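Local atomic coordinates of alginate lyase (Bacteroides ovatus, PDB entry 3NNB), a protein that probably cleaves the polysaccharide alginate by beta-elimination. Residues A[109-114]-A[124-129]; A[180-185]-A[190-195]; A[256-261]-A[279-284]; A[262-267]-A[314-319]. One frame throughout, in Å; residues are numbered along the deposited sequence. Where two conformers were deposited one is given.

Interaction 1: residues A[109-114]-A[124-129]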
loop_
_atom_site.group_PDB
_atom_site.type_symbol
_atom_site.label_atom_id
_atom_site.label_comp_id
_atom_site.label_asym_id
_atom_site.label_seq_id
_atom_site.Cartn_x
_atom_site.Cartn_y
_atom_site.Cartn_z
ATOM N N THR A 109 -5.730 -7.213 7.734
ATOM C CA THR A 109 -6.047 -5.801 8.003
ATOM C C THR A 109 -7.500 -5.653 8.502
ATOM O O THR A 109 -7.753 -5.013 9.542
ATOM C CB THR A 109 -5.700 -4.904 6.805
ATOM O OG1 THR A 109 -4.267 -4.909 6.646
ATOM C CG2 THR A 109 -6.181 -3.473 7.004
ATOM N N THR A 110 -8.448 -6.246 7.788
ATOM C CA THR A 110 -9.849 -6.253 8.184
ATOM C C THR A 110 -10.022 -6.816 9.609
ATOM O O THR A 110 -10.736 -6.230 10.461
ATOM C CB THR A 110 -10.684 -7.097 7.188
ATOM O OG1 THR A 110 -10.630 -6.482 5.891
ATOM C CG2 THR A 110 -12.132 -7.256 7.624
ATOM N N LEU A 111 -9.420 -7.980 9.854
ATOM C CA LEU A 111 -9.559 -8.671 11.122
ATOM C C LEU A 111 -8.924 -7.920 12.272
ATOM O O LEU A 111 -9.479 -7.875 13.365
ATOM C CB LEU A 111 -9.034 -10.111 11.045
ATOM C CG LEU A 111 -9.933 -10.986 10.113
ATOM C CD1 LEU A 111 -9.120 -12.230 9.620
ATOM C CD2 LEU A 111 -11.304 -11.391 10.791
ATOM N N GLY A 112 -7.745 -7.333 12.059
ATOM C CA GLY A 112 -7.088 -6.591 13.094
ATOM C C GLY A 112 -7.894 -5.344 13.459
ATOM O O GLY A 112 -8.073 -5.031 14.634
ATOM N N LEU A 113 -8.366 -4.641 12.448
ATOM C CA LEU A 113 -9.244 -3.488 12.671
ATOM C C LEU A 113 -10.537 -3.930 13.400
ATOM O O LEU A 113 -10.983 -3.282 14.338
ATOM C CB LEU A 113 -9.575 -2.822 11.352
ATOM C CG LEU A 113 -8.468 -1.945 10.794
ATOM C CD1 LEU A 113 -8.865 -1.521 9.362
ATOM C CD2 LEU A 113 -8.147 -0.726 11.667
ATOM N N ALA A 114 -11.128 -5.029 12.961
ATOM C CA ALA A 114 -12.325 -5.549 13.629
ATOM C C ALA A 114 -12.053 -5.898 15.089
ATOM O O ALA A 114 -12.882 -5.565 15.971
ATOM C CB ALA A 114 -12.896 -6.787 12.869
ATOM N N ALA A 124 -9.088 -11.743 16.019
ATOM C CA ALA A 124 -7.629 -11.826 16.136
ATOM C C ALA A 124 -7.125 -13.255 15.929
ATOM O O ALA A 124 -6.071 -13.470 15.307
ATOM C CB ALA A 124 -7.125 -11.257 17.467
ATOM N N GLN A 125 -7.892 -14.240 16.434
ATOM C CA GLN A 125 -7.531 -15.653 16.274
ATOM C C GLN A 125 -7.500 -15.999 14.798
ATOM O O GLN A 125 -6.588 -16.693 14.325
ATOM C CB GLN A 125 -8.502 -16.562 17.060
ATOM C CG GLN A 125 -8.084 -18.026 17.178
ATOM C CD GLN A 125 -8.293 -18.847 15.898
ATOM O OE1 GLN A 125 -9.073 -18.484 14.974
ATOM N NE2 GLN A 125 -7.658 -19.995 15.887
ATOM N N LYS A 126 -8.454 -15.475 14.030
ATOM C CA LYS A 126 -8.471 -15.771 12.569
ATOM C C LYS A 126 -7.342 -15.058 11.865
ATOM O O LYS A 126 -6.713 -15.639 10.978
ATOM C CB LYS A 126 -9.799 -15.432 11.922
ATOM C CG LYS A 126 -9.919 -15.765 10.445
ATOM C CD LYS A 126 -10.310 -17.216 10.172
ATOM C CE LYS A 126 -10.268 -17.586 8.683
ATOM N NZ LYS A 126 -10.952 -18.893 8.360
ATOM N N ALA A 127 -7.046 -13.835 12.278
ATOM C CA ALA A 127 -5.938 -13.128 11.691
ATOM C C ALA A 127 -4.624 -13.847 11.888
ATOM O O ALA A 127 -3.811 -13.934 10.964
ATOM C CB ALA A 127 -5.820 -11.665 12.241
ATOM N N VAL A 128 -4.409 -14.355 13.096
ATOM C CA VAL A 128 -3.186 -15.110 13.423
ATOM C C VAL A 128 -3.112 -16.402 12.578
ATOM O O VAL A 128 -2.016 -16.803 12.199
ATOM C CB VAL A 128 -3.076 -15.331 14.973
ATOM C CG1 VAL A 128 -1.939 -16.274 15.342
ATOM C CG2 VAL A 128 -2.839 -13.984 15.646
ATOM N N ASP A 129 -4.267 -17.024 12.272
ATOM C CA ASP A 129 -4.314 -18.213 11.405
ATOM C C ASP A 129 -3.819 -17.834 10.006
ATOM O O ASP A 129 -2.922 -18.488 9.489
ATOM C CB ASP A 129 -5.732 -18.769 11.409
ATOM C CG ASP A 129 -5.897 -20.085 10.690
ATOM O OD1 ASP A 129 -4.935 -20.817 10.408
ATOM O OD2 ASP A 129 -7.097 -20.412 10.508
#
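Leu111 lays its side chain over the surface of the helix at residues 124-129 and covers Ala127 and the base of Lys126. Two parts of the leucine do the work. Leu111 CB meets Ala127 CB at 3.8 Å, and Leu111 CD1 reaches further, to 3.7 Å from Lys126 CG. Leu111 CD1 also lies 3.7 Å from the backbone N of Ala127, so it rests on the main chain as well as on side chains. Leu111 CG stands anti to its own carbonyl carbon (chi1 -67°), which carries CD1 across to the neighbouring helix. Ala127 points at the leucine with nothing beyond a methyl. This small residue lets the helices come close, with Leu111 CA and Ala127 CA 5.8 Å apart. Lys126 gives only its aliphatic root to the contact. Its chain bends at chi2 (84°), and NZ leads away to the backbone oxygens of Leu41 and Met43, which both accept hydrogen bonds from it. No hydrogen bond joins the two segments. Leu111 also touches Ala37 of helix 27-41, and Tyr123 and Phe130 of helix 121-136. It is buried between these two helices, while Ala127 also packs on Met181. The contact joins helices 98-118 and 121-136, which follow each other in the chain after a very short turn. Such close, apolar packing is typical of a helical hairpin in a mainly helical fold.

Interaction 2: residues A[180-185]-A[190-195]. With NA (sodium ion), chain B.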
loop_
_atom_site.group_PDB
_atom_site.type_symbol
_atom_site.label_atom_id
_atom_site.label_comp_id
_atom_site.label_asym_id
_atom_site.label_seq_id
_atom_site.Cartn_x
_atom_site.Cartn_y
_atom_site.Cartn_z
ATOM N N LEU A 180 -2.273 -3.183 16.285
ATOM C CA LEU A 180 -3.609 -2.999 16.894
ATOM C C LEU A 180 -4.139 -4.265 17.598
ATOM O O LEU A 180 -4.963 -4.174 18.516
ATOM C CB LEU A 180 -4.600 -2.474 15.857
ATOM C CG LEU A 180 -4.431 -1.054 15.348
ATOM C CD1 LEU A 180 -5.437 -0.795 14.242
ATOM C CD2 LEU A 180 -4.519 -0.014 16.489
HETATM N N MSE A 181 -3.658 -5.423 17.165
HETATM C CA MSE A 181 -3.986 -6.744 17.729
HETATM C C MSE A 181 -3.043 -7.316 18.760
HETATM O O MSE A 181 -3.291 -8.425 19.242
HETATM C CB MSE A 181 -3.993 -7.786 16.571
HETATM C CG MSE A 181 -5.169 -7.809 15.832
HETATM SE SE MSE A 181 -4.902 -9.372 14.655
HETATM C CE MSE A 181 -3.886 -8.596 13.149
ATOM N N GLU A 182 -1.966 -6.623 19.092
ATOM C CA GLU A 182 -0.928 -7.182 19.948
ATOM C C GLU A 182 -1.465 -7.584 21.329
ATOM O O GLU A 182 -0.983 -8.554 21.913
ATOM C CB GLU A 182 0.268 -6.206 20.078
ATOM C CG GLU A 182 1.098 -6.196 18.830
ATOM C CD GLU A 182 2.380 -5.396 18.959
ATOM O OE1 GLU A 182 2.645 -4.881 20.059
ATOM O OE2 GLU A 182 3.100 -5.301 17.947
ATOM N N ASN A 183 -2.461 -6.871 21.832
ATOM C CA ASN A 183 -3.045 -7.210 23.153
ATOM C C ASN A 183 -4.120 -8.296 23.072
ATOM O O ASN A 183 -4.677 -8.673 24.082
ATOM C CB ASN A 183 -3.523 -5.969 23.949
ATOM C CG ASN A 183 -4.735 -5.240 23.318
ATOM O OD1 ASN A 183 -5.262 -5.614 22.274
ATOM N ND2 ASN A 183 -5.150 -4.163 23.972
ATOM N N SER A 184 -4.404 -8.816 21.870
ATOM C CA SER A 184 -5.261 -9.998 21.775
ATOM C C SER A 184 -4.579 -11.212 22.395
ATOM O O SER A 184 -3.328 -11.275 22.510
ATOM C CB SER A 184 -5.604 -10.283 20.302
ATOM O OG SER A 184 -4.499 -10.815 19.577
ATOM N N LYS A 185 -5.359 -12.222 22.794
ATOM C CA LYS A 185 -4.762 -13.436 23.290
ATOM C C LYS A 185 -4.040 -14.237 22.195
ATOM O O LYS A 185 -3.003 -14.845 22.457
ATOM C CB LYS A 185 -5.833 -14.304 23.959
ATOM C CG LYS A 185 -6.526 -13.634 25.161
ATOM C CD LYS A 185 -7.696 -14.506 25.609
ATOM C CE LYS A 185 -8.913 -13.708 26.018
ATOM N NZ LYS A 185 -8.644 -13.064 27.333
ATOM N N LYS A 190 5.286 -15.086 20.760
ATOM C CA LYS A 190 5.899 -15.949 19.755
ATOM C C LYS A 190 5.469 -15.521 18.346
ATOM O O LYS A 190 6.285 -15.516 17.443
ATOM C CB LYS A 190 5.567 -17.406 20.019
ATOM C CG LYS A 190 6.183 -18.447 19.098
ATOM C CD LYS A 190 6.008 -19.853 19.722
ATOM C CE LYS A 190 6.606 -20.969 18.862
ATOM N NZ LYS A 190 6.015 -22.334 19.177
ATOM N N VAL A 191 4.195 -15.192 18.158
ATOM C CA VAL A 191 3.710 -14.724 16.838
ATOM C C VAL A 191 4.394 -13.399 16.463
ATOM O O VAL A 191 4.894 -13.235 15.345
ATOM C CB VAL A 191 2.175 -14.596 16.816
ATOM C CG1 VAL A 191 1.680 -13.924 15.497
ATOM C CG2 VAL A 191 1.559 -15.995 17.005
ATOM N N LYS A 192 4.480 -12.486 17.420
ATOM C CA LYS A 192 5.090 -11.211 17.186
ATOM C C LYS A 192 6.553 -11.394 16.808
ATOM O O LYS A 192 7.042 -10.778 15.885
ATOM C CB LYS A 192 4.979 -10.347 18.435
ATOM C CG LYS A 192 5.497 -8.926 18.197
ATOM C CD LYS A 192 5.202 -8.007 19.406
ATOM C CE LYS A 192 5.817 -6.628 19.139
ATOM N NZ LYS A 192 5.542 -5.579 20.166
ATOM N N LYS A 193 7.265 -12.240 17.554
ATOM C CA LYS A 193 8.666 -12.475 17.278
ATOM C C LYS A 193 8.843 -13.044 15.851
ATOM O O LYS A 193 9.765 -12.682 15.124
ATOM C CB LYS A 193 9.223 -13.444 18.304
ATOM C CG LYS A 193 10.696 -13.758 18.160
ATOM C CD LYS A 193 11.179 -14.689 19.305
ATOM C CE LYS A 193 12.628 -15.133 19.095
ATOM N NZ LYS A 193 12.915 -16.357 19.875
ATOM N N GLY A 194 7.997 -13.998 15.476
ATOM C CA GLY A 194 8.073 -14.602 14.154
ATOM C C GLY A 194 7.842 -13.594 13.039
ATOM O O GLY A 194 8.560 -13.603 12.024
HETATM N N MSE A 195 6.856 -12.727 13.233
HETATM C CA MSE A 195 6.571 -11.682 12.256
HETATM C C MSE A 195 7.716 -10.649 12.153
HETATM O O MSE A 195 8.116 -10.220 11.050
HETATM C CB MSE A 195 5.237 -11.010 12.577
HETATM C CG MSE A 195 4.030 -11.920 12.357
HETATM SE SE MSE A 195 3.895 -12.753 10.630
HETATM C CE MSE A 195 4.112 -11.168 9.524
HETATM NA NA NA B . -1.140 -10.776 22.815
HETATM O O HOH W 1 -1.008 -13.065 23.696
HETATM O O HOH W 2 -1.700 -10.057 25.040
HETATM O O HOH W 3 1.134 -10.298 23.781
#
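A sodium site is built into the turn that follows helix 171-180, and a salt bridge ties this turn to helix 189-208. Glu182 serves both. Glu182 O binds the sodium ion at 2.4 Å, while the side chain reaches Lys192. Ser184 O is a second ligand of the sodium ion, at 2.3 Å. Three waters and Phe187 O complete the shell. Water 1 also donates to Lys185 O. In the salt bridge, Lys192 NZ donates to Glu182 OE1 at 3.0 Å. The ammonium comes from above the carboxylate plane, 43° out of it. Lys192 CE sits 3.3 Å from Glu182 OE2, so the end of the lysine chain lies across the carboxylate. Lys192 is fully extended, with CG anti to the backbone N (chi1 -175°), and this takes its ammonium from the helix to the turn. Inside the turn, Met181 O accepts two bonds, from Ser184 N at 2.9 Å and from Ser184 OG at 2.7 Å. The hydroxyl lies in the carbonyl plane. An alanine in place of Glu182 would probably leave the Lys192 ammonium without its carboxylate mate and the turn less firmly tied to the helix, although the backbone ligand could remain. The turn from Met181, a selenomethionine, to Ser184 is a type I beta turn, and backbone oxygens gathered round a cation in this way are typical of a sodium site in a surface loop.

Interaction 3: residues A[256-261]-A[279-284]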
loop_
_atom_site.group_PDB
_atom_site.type_symbol
_atom_site.label_atom_id
_atom_site.label_comp_id
_atom_site.label_asym_id
_atom_site.label_seq_id
_atom_site.Cartn_x
_atom_site.Cartn_y
_atom_site.Cartn_z
ATOM N N PHE A 256 11.680 15.939 -4.622
ATOM C CA PHE A 256 12.172 17.018 -5.486
ATOM C C PHE A 256 12.585 16.462 -6.857
ATOM O O PHE A 256 12.746 17.228 -7.824
ATOM C CB PHE A 256 13.328 17.795 -4.836
ATOM C CG PHE A 256 13.023 18.360 -3.452
ATOM C CD1 PHE A 256 11.724 18.605 -3.016
ATOM C CD2 PHE A 256 14.071 18.648 -2.576
ATOM C CE1 PHE A 256 11.463 19.107 -1.732
ATOM C CE2 PHE A 256 13.801 19.163 -1.295
ATOM C CZ PHE A 256 12.524 19.387 -0.893
ATOM N N ALA A 257 12.790 15.157 -6.928
ATOM C CA ALA A 257 13.117 14.497 -8.172
ATOM C C ALA A 257 11.845 14.322 -9.031
ATOM O O ALA A 257 11.898 14.492 -10.245
ATOM C CB ALA A 257 13.760 13.146 -7.899
ATOM N N GLN A 258 10.755 13.932 -8.394
ATOM C CA GLN A 258 9.512 13.465 -9.057
ATOM C C GLN A 258 8.404 14.513 -9.222
ATOM O O GLN A 258 7.485 14.294 -10.020
ATOM C CB GLN A 258 8.938 12.241 -8.332
ATOM C CG GLN A 258 9.905 11.075 -8.276
ATOM C CD GLN A 258 9.300 9.778 -7.828
ATOM O OE1 GLN A 258 8.070 9.541 -7.937
ATOM N NE2 GLN A 258 10.177 8.888 -7.322
ATOM N N ILE A 259 8.512 15.633 -8.503
ATOM C CA ILE A 259 7.572 16.728 -8.584
ATOM C C ILE A 259 8.238 17.938 -9.248
ATOM O O ILE A 259 9.299 18.373 -8.848
ATOM C CB ILE A 259 7.022 17.118 -7.194
ATOM C CG1 ILE A 259 6.444 15.884 -6.470
ATOM C CG2 ILE A 259 5.998 18.252 -7.276
ATOM C CD1 ILE A 259 6.200 16.173 -4.978
ATOM N N GLU A 260 7.619 18.443 -10.314
ATOM C CA GLU A 260 8.124 19.643 -10.965
ATOM C C GLU A 260 7.656 20.894 -10.218
ATOM O O GLU A 260 6.791 20.838 -9.340
ATOM C CB GLU A 260 7.660 19.671 -12.413
ATOM C CG GLU A 260 8.246 18.611 -13.256
ATOM C CD GLU A 260 9.715 18.801 -13.521
ATOM O OE1 GLU A 260 10.117 19.883 -14.050
ATOM O OE2 GLU A 260 10.484 17.875 -13.187
ATOM N N PRO A 261 8.234 22.060 -10.553
ATOM C CA PRO A 261 7.891 23.216 -9.751
ATOM C C PRO A 261 6.415 23.649 -9.834
ATOM O O PRO A 261 5.927 24.365 -8.961
ATOM C CB PRO A 261 8.853 24.300 -10.291
ATOM C CG PRO A 261 9.996 23.557 -10.763
ATOM C CD PRO A 261 9.382 22.315 -11.429
ATOM N N ILE A 279 -2.471 10.076 -8.295
ATOM C CA ILE A 279 -3.081 9.821 -6.973
ATOM C C ILE A 279 -2.344 8.724 -6.161
ATOM O O ILE A 279 -2.152 8.860 -4.980
ATOM C CB ILE A 279 -4.599 9.473 -7.147
ATOM C CG1 ILE A 279 -5.349 10.705 -7.646
ATOM C CG2 ILE A 279 -5.198 8.900 -5.841
ATOM C CD1 ILE A 279 -6.788 10.417 -8.102
ATOM N N PHE A 280 -1.963 7.651 -6.835
ATOM C CA PHE A 280 -1.182 6.548 -6.241
ATOM C C PHE A 280 0.067 7.110 -5.580
ATOM O O PHE A 280 0.341 6.830 -4.396
ATOM C CB PHE A 280 -0.808 5.611 -7.382
ATOM C CG PHE A 280 -0.223 4.248 -6.987
ATOM C CD1 PHE A 280 -0.968 3.307 -6.305
ATOM C CD2 PHE A 280 1.052 3.893 -7.417
ATOM C CE1 PHE A 280 -0.445 2.031 -6.049
ATOM C CE2 PHE A 280 1.577 2.647 -7.157
ATOM C CZ PHE A 280 0.834 1.716 -6.484
ATOM N N ASN A 281 0.798 7.948 -6.300
ATOM C CA ASN A 281 2.054 8.499 -5.777
ATOM C C ASN A 281 1.782 9.498 -4.660
ATOM O O ASN A 281 2.444 9.471 -3.659
ATOM C CB ASN A 281 2.887 9.123 -6.910
ATOM C CG ASN A 281 4.371 8.979 -6.727
ATOM O OD1 ASN A 281 4.862 8.089 -6.031
ATOM N ND2 ASN A 281 5.128 9.815 -7.444
ATOM N N LEU A 282 0.782 10.362 -4.841
ATOM C CA LEU A 282 0.412 11.307 -3.774
ATOM C C LEU A 282 -0.004 10.578 -2.493
ATOM O O LEU A 282 0.356 11.003 -1.374
ATOM C CB LEU A 282 -0.714 12.247 -4.231
ATOM C CG LEU A 282 -0.297 13.590 -4.780
ATOM C CD1 LEU A 282 -1.473 14.220 -5.548
ATOM C CD2 LEU A 282 0.250 14.489 -3.611
ATOM N N GLY A 283 -0.769 9.498 -2.623
ATOM C CA GLY A 283 -1.169 8.722 -1.435
ATOM C C GLY A 283 0.045 8.120 -0.699
ATOM O O GLY A 283 0.082 8.082 0.528
ATOM N N HIS A 284 1.036 7.677 -1.447
ATOM C CA HIS A 284 2.255 7.131 -0.875
ATOM C C HIS A 284 3.116 8.236 -0.240
ATOM O O HIS A 284 3.775 8.016 0.796
ATOM C CB HIS A 284 3.029 6.333 -1.893
ATOM C CG HIS A 284 2.267 5.161 -2.401
ATOM N ND1 HIS A 284 2.571 4.548 -3.601
ATOM C CD2 HIS A 284 1.169 4.537 -1.914
ATOM C CE1 HIS A 284 1.704 3.563 -3.800
ATOM N NE2 HIS A 284 0.855 3.522 -2.788
#
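Asn281 ND2 donates to two glutamines. Within this contact the partner of Asn281 ND2 is Gln258 OE1, at 3.0 Å, and the N-H...O angle of 164° makes the bond nearly straight. Gln265 OE1, on the connection between the two helices, takes the other hydrogen bond from the same nitrogen. One amide nitrogen is thus gripped by two side-chain oxygens. On the donor side, Gln258 OE1 lies close to the amide plane of Asn281. On the acceptor side, the nitrogen is tilted 20° from the carbonyl plane of Gln258. The two amide planes are only 19° apart, although the side chains themselves cross at about a right angle. Gln258 is extended beyond CG, with that atom anti to the carbonyl carbon. This shape lets it span a wide gap, for Gln258 CA and Asn281 CA are 9.5 Å apart. Both residues are buried, so the bond satisfies polar groups inside the protein. The other end of the Gln258 amide, NE2, makes a weak hydrogen bond to Asn220 O. Leu224 of helix 221-236 packs against both Gln258 and Asn281, and Asn221 touches Asn281. Gln258 is the last residue of helix 240-258, and Ile259 is the first to leave helical angles. The bond therefore fastens this helix end to the middle of helix 274-293. The motif is a buried amide-amide hydrogen bond between two helices of a mainly helical fold, reinforced by Gln265 from their connection.

Interaction 4: residues A[262-267]-A[314-319]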
loop_
_atom_site.group_PDB
_atom_site.type_symbol
_atom_site.label_atom_id
_atom_site.label_comp_id
_atom_site.label_asym_id
_atom_site.label_seq_id
_atom_site.Cartn_x
_atom_site.Cartn_y
_atom_site.Cartn_z
ATOM N N ASP A 262 5.691 23.224 -10.875
ATOM C CA ASP A 262 4.269 23.461 -10.969
ATOM C C ASP A 262 3.408 22.328 -10.384
ATOM O O ASP A 262 2.188 22.357 -10.541
ATOM C CB ASP A 262 3.898 23.727 -12.428
ATOM C CG ASP A 262 4.220 22.548 -13.364
ATOM O OD1 ASP A 262 4.700 21.506 -12.903
ATOM O OD2 ASP A 262 4.024 22.655 -14.602
ATOM N N GLY A 263 4.020 21.384 -9.685
ATOM C CA GLY A 263 3.295 20.249 -9.137
ATOM C C GLY A 263 3.104 19.032 -10.012
ATOM O O GLY A 263 2.684 18.002 -9.535
ATOM N N LYS A 264 3.412 19.138 -11.288
ATOM C CA LYS A 264 3.274 17.997 -12.171
ATOM C C LYS A 264 4.225 16.871 -11.784
ATOM O O LYS A 264 5.367 17.127 -11.392
ATOM C CB LYS A 264 3.520 18.398 -13.629
ATOM C CG LYS A 264 2.430 19.272 -14.285
ATOM C CD LYS A 264 2.643 19.474 -15.771
ATOM C CE LYS A 264 1.610 20.428 -16.354
ATOM N NZ LYS A 264 1.868 21.823 -15.964
ATOM N N GLN A 265 3.775 15.631 -11.944
ATOM C CA GLN A 265 4.638 14.487 -11.770
ATOM C C GLN A 265 4.767 13.820 -13.138
ATOM O O GLN A 265 3.955 12.951 -13.510
ATOM C CB GLN A 265 4.079 13.488 -10.751
ATOM C CG GLN A 265 3.750 14.082 -9.379
ATOM C CD GLN A 265 2.953 13.106 -8.530
ATOM O OE1 GLN A 265 3.374 11.962 -8.354
ATOM N NE2 GLN A 265 1.765 13.502 -8.118
ATOM N N PRO A 266 5.735 14.276 -13.922
ATOM C CA PRO A 266 5.723 13.905 -15.343
ATOM C C PRO A 266 5.763 12.415 -15.628
ATOM O O PRO A 266 5.201 11.998 -16.649
ATOM C CB PRO A 266 6.980 14.596 -15.913
ATOM C CG PRO A 266 7.721 15.137 -14.782
ATOM C CD PRO A 266 6.802 15.220 -13.605
ATOM N N LEU A 267 6.446 11.630 -14.797
ATOM C CA LEU A 267 6.535 10.195 -15.073
ATOM C C LEU A 267 5.214 9.470 -14.819
ATOM O O LEU A 267 4.981 8.399 -15.396
ATOM C CB LEU A 267 7.657 9.533 -14.283
ATOM C CG LEU A 267 9.061 10.071 -14.570
ATOM C CD1 LEU A 267 10.131 9.483 -13.598
ATOM C CD2 LEU A 267 9.440 9.838 -16.069
ATOM N N LEU A 314 -0.383 18.603 -4.924
ATOM C CA LEU A 314 -1.801 18.692 -4.634
ATOM C C LEU A 314 -2.488 19.796 -5.408
ATOM O O LEU A 314 -3.601 19.595 -5.931
ATOM C CB LEU A 314 -2.010 18.927 -3.124
ATOM C CG LEU A 314 -1.692 17.735 -2.217
ATOM C CD1 LEU A 314 -1.556 18.236 -0.763
ATOM C CD2 LEU A 314 -2.777 16.625 -2.265
ATOM N N LYS A 315 -1.851 20.964 -5.484
ATOM C CA LYS A 315 -2.421 22.096 -6.192
ATOM C C LYS A 315 -2.562 21.839 -7.705
ATOM O O LYS A 315 -3.474 22.377 -8.338
ATOM C CB LYS A 315 -1.592 23.365 -5.930
ATOM C CG LYS A 315 -1.782 24.043 -4.575
ATOM C CD LYS A 315 -0.871 25.260 -4.501
ATOM C CE LYS A 315 -0.864 25.960 -3.148
ATOM N NZ LYS A 315 0.327 26.888 -3.028
ATOM N N PHE A 316 -1.685 21.015 -8.288
ATOM C CA PHE A 316 -1.850 20.582 -9.701
ATOM C C PHE A 316 -3.157 19.772 -9.819
ATOM O O PHE A 316 -3.913 19.893 -10.795
ATOM C CB PHE A 316 -0.644 19.733 -10.170
ATOM C CG PHE A 316 -0.952 18.926 -11.401
ATOM C CD1 PHE A 316 -0.940 19.515 -12.644
ATOM C CD2 PHE A 316 -1.349 17.587 -11.271
ATOM C CE1 PHE A 316 -1.238 18.784 -13.751
ATOM C CE2 PHE A 316 -1.669 16.839 -12.394
ATOM C CZ PHE A 316 -1.645 17.441 -13.634
ATOM N N LEU A 317 -3.391 18.884 -8.850
ATOM C CA LEU A 317 -4.518 17.960 -8.940
ATOM C C LEU A 317 -5.876 18.592 -8.720
ATOM O O LEU A 317 -6.855 18.236 -9.375
ATOM C CB LEU A 317 -4.339 16.817 -7.937
ATOM C CG LEU A 317 -5.484 15.795 -7.812
ATOM C CD1 LEU A 317 -5.664 14.995 -9.139
ATOM C CD2 LEU A 317 -5.192 14.851 -6.637
ATOM N N ILE A 318 -5.949 19.494 -7.747
ATOM C CA ILE A 318 -7.233 19.997 -7.243
ATOM C C ILE A 318 -8.197 20.510 -8.327
ATOM O O ILE A 318 -9.369 20.170 -8.293
ATOM C CB ILE A 318 -7.011 21.057 -6.124
ATOM C CG1 ILE A 318 -6.629 20.320 -4.849
ATOM C CG2 ILE A 318 -8.294 21.949 -5.923
ATOM C CD1 ILE A 318 -5.959 21.151 -3.760
ATOM N N PRO A 319 -7.721 21.313 -9.293
ATOM C CA PRO A 319 -8.695 21.855 -10.269
ATOM C C PRO A 319 -9.448 20.823 -11.071
ATOM O O PRO A 319 -10.522 21.114 -11.629
ATOM C CB PRO A 319 -7.835 22.737 -11.170
ATOM C CG PRO A 319 -6.656 23.115 -10.296
ATOM C CD PRO A 319 -6.386 21.910 -9.457
#
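The Phe316 ring has Lys264 CA over one face, while Gly263 O approaches it obliquely. Lys264 CG touches the Phe316 ring at CE1, 3.7 Å away, and the lysine chain crosses the phenylalanine at about a right angle. Phe316 CG is anti to its backbone N (chi1 162°), which turns the ring off helix 310-317 toward residues 262-264. Phe316 CB lies 3.8 Å from Gly263 O and 3.9 Å from Asp262 O. The backbones come closest at Gly263, with Gly263 CA 5.2 Å from Phe316 CA. A side chain at Gly263 would point straight at Phe316 CB. At its backbone angles (phi 87°) a CB would also crowd the carbonyl oxygen of Asp262, so glycine is called for. The loop holds its own shape. Asp262 OD1 accepts from Lys264 N at 3.1 Å, which makes an Asx turn. The other oxygen, Asp262 OD2, forms a salt bridge with Lys264 NZ at 2.7 Å. Both nitrogens approach from above the carboxylate plane. Tyr330 also touches Lys264. A serine in place of Lys264 would probably leave part of the Phe316 ring uncovered and Asp262 OD2 without its charged mate. No hydrogen bond crosses between the segments. Contact therefore rests on an aromatic ring against aliphatic carbon and backbone. The lysine can thus cover the ring with its methylenes and probably offset the charge of Asp262 with its ammonium.

How the interactions relate
The four contacts form two pairs on opposite sides of the chain's centre. Interactions 1 and 2 touch: Ala127 CB lies 3.5 Å from the selenium (SE) of selenomethionine Met181. The apolar helix pair thus backs the sodium-binding turn. Interactions 3 and 4 share one connection: Gln265 belongs to the loop of interaction 4, which links the two helices of interaction 3, and Gln265 OE1 is 2.9 Å from Asn281 ND2. Interactions 1 and 3 are buried, but one is purely apolar and the other is a bond between amides. Interaction 2 is a surface salt bridge beside a sodium site held by the turn. Interaction 4 is partly buried and covers an aromatic ring.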